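PDB 6U4B: WbbM protein from Klebsiella pneumoniae, which probably acts as a glycosyltransferase, a bifunctional, trimeric polymerase of the O-antigen with a family 8 transferase module that binds magnesium. Local coordinates for residues A[574-577]-A[578-582]; A[586-589]-A[590-593]. One frame throughout, in Å; residues are numbered along the deposited sequence.

In the fold
Both contacts are local, along consecutive pieces of chain close to the C terminus; neither closes a long loop, and they neither nest nor cross. Leaving strand 558-560 and the short helix 567-570, the chain enters contact 1 (574-577 with 578-582), the first turns of helix 576-583. It then turns through contact 2 (586-589 with 590-593), where a beta turn opens helix 589-596. The centres are 13 Å apart, and the contacts touch where Ile580 CD1 meets Ile592 CG2. Together they set two C-terminal helices beside helix 313-325 of the family 8 region. They also meet between subunits: Tyr576 of contact 1 packs on Met590, a contact 2 residue, of a neighbouring subunit.

Contact 1: residues A[574-577]-A[578-582]; sequences DFYD and DFIEN
With CG anti to the backbone N (chi1 167°), the ring of Tyr576 swings along the helix to meet Ile580, whose CG1 lies beside its own backbone N (chi1 -70°) and comes over one face of that ring. CG1 sits 3.7 Å from the ring centroid of Tyr576, away from the ring centre, a CH-pi contact. Residues four apart lie on one side of a helix, which lets a ring turned along it take an aliphatic CH2 on its face. The backbone beneath is helical: Ile580 N bonds to Tyr576 O almost straight (174°), and Glu581 N reaches Asp577 O at 2.9 Å.

At the start of the helix Asp578 OD2 lies in the plane of the Phe575 ring, at its edge, 3.4 Å from Phe575 CD1, where the slightly positive ring hydrogens face a carboxylate oxygen. Asp578 OD1 stays within the chain, in a salt bridge with Lys412, whereas Tyr576 and Asp577 face the second subunit, Asp577 pairing with its Arg349. Phe579 turns inward to Trp568 and Pro567, its side chain about 8 Å from that of Asp408. This N-terminal part of helix 576-583 thus lies between the trimer interface and the magnesium site of Asp406, Asp408 and His560.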
ATOM      1  N   ASP A 574      11.769  15.863  12.120  1.00 66.64           N
ATOM      2  CA  ASP A 574      12.479  15.800  10.848  1.00 65.58           C
ATOM      3  C   ASP A 574      12.647  14.352  10.400  1.00 59.13           C
ATOM      4  O   ASP A 574      12.847  13.450  11.220  1.00 50.88           O
ATOM      5  CB  ASP A 574      13.849  16.470  10.957  1.00 72.31           C
ATOM      6  CG  ASP A 574      13.770  17.986  10.901  1.00 80.77           C
ATOM      7  OD1 ASP A 574      12.812  18.511  10.295  1.00 83.54           O
ATOM      8  OD2 ASP A 574      14.670  18.651  11.457  1.00 80.79           O
ATOM      9  N   PHE A 575      12.581  14.138   9.083  1.00 55.95           N
ATOM     10  CA  PHE A 575      12.649  12.802   8.484  1.00 56.72           C
ATOM     11  C   PHE A 575      11.503  11.913   8.960  1.00 53.14           C
ATOM     12  O   PHE A 575      11.621  10.685   8.980  1.00 49.89           O
ATOM     13  CB  PHE A 575      13.995  12.122   8.762  1.00 54.74           C
ATOM     14  CG  PHE A 575      15.183  12.890   8.256  1.00 55.47           C
ATOM     15  CD1 PHE A 575      15.500  12.889   6.908  1.00 56.56           C
ATOM     16  CD2 PHE A 575      15.984  13.609   9.128  1.00 51.23           C
ATOM     17  CE1 PHE A 575      16.593  13.591   6.436  1.00 52.67           C
ATOM     18  CE2 PHE A 575      17.079  14.314   8.663  1.00 52.23           C
ATOM     19  CZ  PHE A 575      17.384  14.304   7.314  1.00 50.57           C
ATOM     20  N   TYR A 576      10.387  12.531   9.353  1.00 55.65           N
ATOM     21  CA  TYR A 576       9.243  11.765   9.836  1.00 58.58           C
ATOM     22  C   TYR A 576       8.616  10.937   8.722  1.00 52.25           C
ATOM     23  O   TYR A 576       8.165   9.809   8.958  1.00 52.78           O
ATOM     24  CB  TYR A 576       8.212  12.707  10.454  1.00 62.52           C
ATOM     25  CG  TYR A 576       6.867  12.073  10.709  1.00 66.92           C
ATOM     26  CD1 TYR A 576       6.728  11.045  11.631  1.00 68.41           C
ATOM     27  CD2 TYR A 576       5.733  12.512  10.038  1.00 66.78           C
ATOM     28  CE1 TYR A 576       5.499  10.464  11.870  1.00 73.09           C
ATOM     29  CE2 TYR A 576       4.501  11.941  10.270  1.00 68.15           C
ATOM     30  CZ  TYR A 576       4.387  10.920  11.189  1.00 72.05           C
ATOM     31  OH  TYR A 576       3.159  10.347  11.422  1.00 74.16           O
ATOM     32  N   ASP A 577       8.577  11.480   7.502  1.00 49.65           N
ATOM     33  CA  ASP A 577       8.028  10.727   6.379  1.00 46.93           C
ATOM     34  C   ASP A 577       8.872   9.498   6.061  1.00 46.02           C
ATOM     35  O   ASP A 577       8.335   8.480   5.611  1.00 42.63           O
ATOM     36  CB  ASP A 577       7.912  11.624   5.149  1.00 47.13           C
ATOM     37  CG  ASP A 577       6.960  12.791   5.361  1.00 51.91           C
ATOM     38  OD1 ASP A 577       6.103  12.714   6.265  1.00 51.23           O
ATOM     39  OD2 ASP A 577       7.070  13.788   4.616  1.00 54.36           O
ATOM     40  N   ASP A 578      10.187   9.574   6.290  1.00 41.40           N
ATOM     41  CA  ASP A 578      11.060   8.432   6.036  1.00 48.84           C
ATOM     42  C   ASP A 578      10.732   7.260   6.948  1.00 47.19           C
ATOM     43  O   ASP A 578      10.921   6.100   6.562  1.00 50.22           O
ATOM     44  CB  ASP A 578      12.519   8.841   6.218  1.00 50.73           C
ATOM     45  CG  ASP A 578      12.930   9.952   5.280  1.00 50.48           C
ATOM     46  OD1 ASP A 578      13.301   9.653   4.127  1.00 51.52           O
ATOM     47  OD2 ASP A 578      12.856  11.127   5.691  1.00 52.38           O
ATOM     48  N   PHE A 579      10.259   7.539   8.162  1.00 43.85           N
ATOM     49  CA  PHE A 579       9.862   6.471   9.068  1.00 43.46           C
ATOM     50  C   PHE A 579       8.495   5.910   8.691  1.00 44.50           C
ATOM     51  O   PHE A 579       8.322   4.689   8.600  1.00 42.93           O
ATOM     52  CB  PHE A 579       9.855   6.988  10.506  1.00 44.61           C
ATOM     53  CG  PHE A 579       9.258   6.029  11.489  1.00 47.08           C
ATOM     54  CD1 PHE A 579      10.017   5.003  12.022  1.00 48.28           C
ATOM     55  CD2 PHE A 579       7.936   6.154  11.885  1.00 48.89           C
ATOM     56  CE1 PHE A 579       9.467   4.114  12.927  1.00 51.76           C
ATOM     57  CE2 PHE A 579       7.381   5.271  12.789  1.00 52.34           C
ATOM     58  CZ  PHE A 579       8.148   4.249  13.312  1.00 49.47           C
ATOM     59  N   ILE A 580       7.516   6.794   8.474  1.00 40.32           N
ATOM     60  CA  ILE A 580       6.167   6.363   8.109  1.00 46.86           C
ATOM     61  C   ILE A 580       6.198   5.527   6.838  1.00 44.61           C
ATOM     62  O   ILE A 580       5.509   4.506   6.731  1.00 46.55           O
ATOM     63  CB  ILE A 580       5.246   7.587   7.955  1.00 49.19           C
ATOM     64  CG1 ILE A 580       4.981   8.221   9.319  1.00 52.97           C
ATOM     65  CG2 ILE A 580       3.942   7.208   7.268  1.00 50.52           C
ATOM     66  CD1 ILE A 580       4.327   7.279  10.313  1.00 55.26           C
ATOM     67  N   GLU A 581       7.006   5.949   5.862  1.00 47.61           N
ATOM     68  CA  GLU A 581       7.147   5.220   4.605  1.00 53.77           C
ATOM     69  C   GLU A 581       7.405   3.734   4.835  1.00 47.91           C
ATOM     70  O   GLU A 581       6.897   2.884   4.095  1.00 44.73           O
ATOM     71  CB  GLU A 581       8.283   5.841   3.791  1.00 62.09           C
ATOM     72  CG  GLU A 581       8.594   5.162   2.473  1.00 70.26           C
ATOM     73  CD  GLU A 581       9.919   5.633   1.895  1.00 78.54           C
ATOM     74  OE1 GLU A 581      10.758   4.778   1.541  1.00 83.18           O
ATOM     75  OE2 GLU A 581      10.130   6.861   1.812  1.00 81.58           O
ATOM     76  N   ASN A 582       8.182   3.401   5.862  1.00 43.94           N
ATOM     77  CA  ASN A 582       8.554   2.017   6.122  1.00 44.08           C
ATOM     78  C   ASN A 582       7.622   1.315   7.099  1.00 47.12           C
ATOM     79  O   ASN A 582       7.667   0.083   7.195  1.00 47.97           O
ATOM     80  CB  ASN A 582       9.995   1.954   6.641  1.00 38.74           C
ATOM     81  CG  ASN A 582      11.002   2.370   5.592  1.00 41.43           C
ATOM     82  OD1 ASN A 582      11.191   1.676   4.593  1.00 46.25           O
ATOM     83  ND2 ASN A 582      11.653   3.507   5.809  1.00 38.76           N
TER

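Contact 2: residues A[586-589]-A[590-593]; sequences TPWE and MEIY
Ile592 N is shared by two carbonyl oxygens, Trp588 O at 3.3 Å and Glu589 O at 3.2 Å from it. Neither bond is straight, with N-H...O angles of 136° and 140°, as expected when one hydrogen is divided between an i-4 and an i-3 acceptor. The donor lies only modestly tilted from the carbonyl plane of Trp588 but well above that of Glu589. This bifurcated bond marks the first turn of the helix. Ile592 also lays its CG1 against Trp588 O, at 3.1 Å.

Just before the helix, Thr586 to Glu589 form a type I beta turn, closed by Glu589 N bonding to Thr586 O at 3.1 Å. Thr586 OG1 accepts a weak capping bond from Trp588 N, so a hydroxyl takes up an amide left without a helical partner; its hydrogen bond to Ile583 O helps fix that hydroxyl. The ring of Pro587 holds phi near the value that the turn's first corner needs (-63°).

Trp588 and Glu591 run alongside each other in the same direction. Glu591 OE2 comes within 3.6 Å of Trp588 CD1, obliquely to the indole. Both side chains converge on Arg349 of the same chain, which makes a salt bridge to Glu591 OE2 and a cation-pi contact with the indole, while Trp588 NE1 bonds to Asn346. Glu589 O lies 3.7 Å above one face of the Tyr593 ring, off its centre, at van der Waals distance.

Trp588 and Ile592 pack on Ile583 of helix 576-583 and on Ile314 of helix 313-325, and Trp588 also rests on Leu350 of helix 344-352. Glu589 meets Glu589 of both neighbouring subunits, close to a bound magnesium ion, so helix 589-596 joins the family 8 helices to the centre of the trimer.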
ATOM      1  N   THR A 586       2.182  -2.215   7.099  1.00 45.90           N
ATOM      2  CA  THR A 586       2.622  -3.260   8.020  1.00 46.48           C
ATOM      3  C   THR A 586       1.548  -3.399   9.093  1.00 50.35           C
ATOM      4  O   THR A 586       0.663  -2.538   9.170  1.00 51.02           O
ATOM      5  CB  THR A 586       3.993  -2.937   8.632  1.00 41.74           C
ATOM      6  OG1 THR A 586       3.866  -1.840   9.548  1.00 45.76           O
ATOM      7  CG2 THR A 586       5.000  -2.578   7.547  1.00 41.16           C
ATOM      8  N   PRO A 587       1.553  -4.461   9.907  1.00 48.33           N
ATOM      9  CA  PRO A 587       0.548  -4.545  10.984  1.00 51.75           C
ATOM     10  C   PRO A 587       0.662  -3.441  12.022  1.00 51.85           C
ATOM     11  O   PRO A 587      -0.297  -3.225  12.773  1.00 54.79           O
ATOM     12  CB  PRO A 587       0.809  -5.921  11.613  1.00 52.05           C
ATOM     13  CG  PRO A 587       1.446  -6.700  10.527  1.00 53.88           C
ATOM     14  CD  PRO A 587       2.289  -5.730   9.751  1.00 50.52           C
ATOM     15  N   TRP A 588       1.791  -2.734  12.092  1.00 47.24           N
ATOM     16  CA  TRP A 588       1.934  -1.639  13.044  1.00 48.18           C
ATOM     17  C   TRP A 588       1.365  -0.324  12.528  1.00 54.77           C
ATOM     18  O   TRP A 588       1.445   0.683  13.238  1.00 56.08           O
ATOM     19  CB  TRP A 588       3.408  -1.438  13.414  1.00 46.04           C
ATOM     20  CG  TRP A 588       4.067  -2.661  13.971  1.00 46.48           C
ATOM     21  CD1 TRP A 588       3.964  -3.141  15.244  1.00 46.00           C
ATOM     22  CD2 TRP A 588       4.935  -3.562  13.272  1.00 43.55           C
ATOM     23  NE1 TRP A 588       4.710  -4.287  15.381  1.00 52.18           N
ATOM     24  CE2 TRP A 588       5.316  -4.566  14.184  1.00 48.74           C
ATOM     25  CE3 TRP A 588       5.423  -3.617  11.964  1.00 42.38           C
ATOM     26  CZ2 TRP A 588       6.164  -5.612  13.830  1.00 47.48           C
ATOM     27  CZ3 TRP A 588       6.263  -4.658  11.613  1.00 45.51           C
ATOM     28  CH2 TRP A 588       6.625  -5.641  12.542  1.00 46.36           C
ATOM     29  N   GLU A 589       0.786  -0.311  11.325  1.00 57.61           N
ATOM     30  CA  GLU A 589       0.358   0.946  10.714  1.00 58.66           C
ATOM     31  C   GLU A 589      -0.741   1.618  11.527  1.00 60.89           C
ATOM     32  O   GLU A 589      -0.636   2.800  11.874  1.00 60.47           O
ATOM     33  CB  GLU A 589      -0.104   0.693   9.279  1.00 58.92           C
ATOM     34  CG  GLU A 589      -0.726   1.902   8.610  1.00 60.99           C
ATOM     35  CD  GLU A 589      -0.818   1.746   7.106  1.00 60.85           C
ATOM     36  OE1 GLU A 589      -0.571   2.740   6.391  1.00 61.73           O
ATOM     37  OE2 GLU A 589      -1.126   0.627   6.642  1.00 59.97           O
ATOM     38  N   MET A 590      -1.807   0.880  11.846  1.00 71.38           N
ATOM     39  CA  MET A 590      -2.880   1.455  12.650  1.00 87.80           C
ATOM     40  C   MET A 590      -2.466   1.672  14.100  1.00 92.22           C
ATOM     41  O   MET A 590      -3.089   2.486  14.791  1.00 95.85           O
ATOM     42  CB  MET A 590      -4.127   0.573  12.590  1.00 99.02           C
ATOM     43  CG  MET A 590      -3.873  -0.899  12.869  1.00109.38           C
ATOM     44  SD  MET A 590      -5.372  -1.770  13.371  1.00119.92           S
ATOM     45  CE  MET A 590      -5.136  -1.844  15.146  1.00121.20           C
ATOM     46  N   GLU A 591      -1.438   0.964  14.577  1.00 92.56           N
ATOM     47  CA  GLU A 591      -0.930   1.219  15.921  1.00 94.07           C
ATOM     48  C   GLU A 591      -0.395   2.639  16.047  1.00 91.24           C
ATOM     49  O   GLU A 591      -0.529   3.267  17.102  1.00 92.04           O
ATOM     50  CB  GLU A 591       0.173   0.221  16.276  1.00 96.94           C
ATOM     51  CG  GLU A 591      -0.302  -1.119  16.802  1.00103.04           C
ATOM     52  CD  GLU A 591       0.817  -1.885  17.483  1.00108.32           C
ATOM     53  OE1 GLU A 591       1.572  -1.264  18.262  1.00110.02           O
ATOM     54  OE2 GLU A 591       0.953  -3.100  17.230  1.00109.52           O
ATOM     55  N   ILE A 592       0.215   3.156  14.979  1.00 89.95           N
ATOM     56  CA  ILE A 592       0.867   4.460  15.051  1.00 88.34           C
ATOM     57  C   ILE A 592      -0.146   5.568  15.298  1.00 91.88           C
ATOM     58  O   ILE A 592       0.165   6.562  15.965  1.00 91.59           O
ATOM     59  CB  ILE A 592       1.685   4.718  13.771  1.00 82.20           C
ATOM     60  CG1 ILE A 592       2.630   3.548  13.498  1.00 79.72           C
ATOM     61  CG2 ILE A 592       2.479   6.006  13.891  1.00 82.65           C
ATOM     62  CD1 ILE A 592       3.530   3.207  14.665  1.00 79.10           C
ATOM     63  N   TYR A 593      -1.370   5.418  14.791  1.00 96.36           N
ATOM     64  CA  TYR A 593      -2.367   6.473  14.958  1.00105.79           C
ATOM     65  C   TYR A 593      -2.800   6.584  16.414  1.00109.73           C
ATOM     66  O   TYR A 593      -2.796   7.677  16.993  1.00110.79           O
ATOM     67  CB  TYR A 593      -3.578   6.214  14.060  1.00111.93           C
ATOM     68  CG  TYR A 593      -3.283   6.131  12.575  1.00116.79           C
ATOM     69  CD1 TYR A 593      -4.292   5.838  11.672  1.00121.54           C
ATOM     70  CD2 TYR A 593      -2.001   6.340  12.074  1.00117.61           C
ATOM     71  CE1 TYR A 593      -4.038   5.756  10.319  1.00122.49           C
ATOM     72  CE2 TYR A 593      -1.738   6.255  10.719  1.00118.71           C
ATOM     73  CZ  TYR A 593      -2.763   5.965   9.846  1.00120.67           C
ATOM     74  OH  TYR A 593      -2.520   5.880   8.495  1.00119.03           O
TER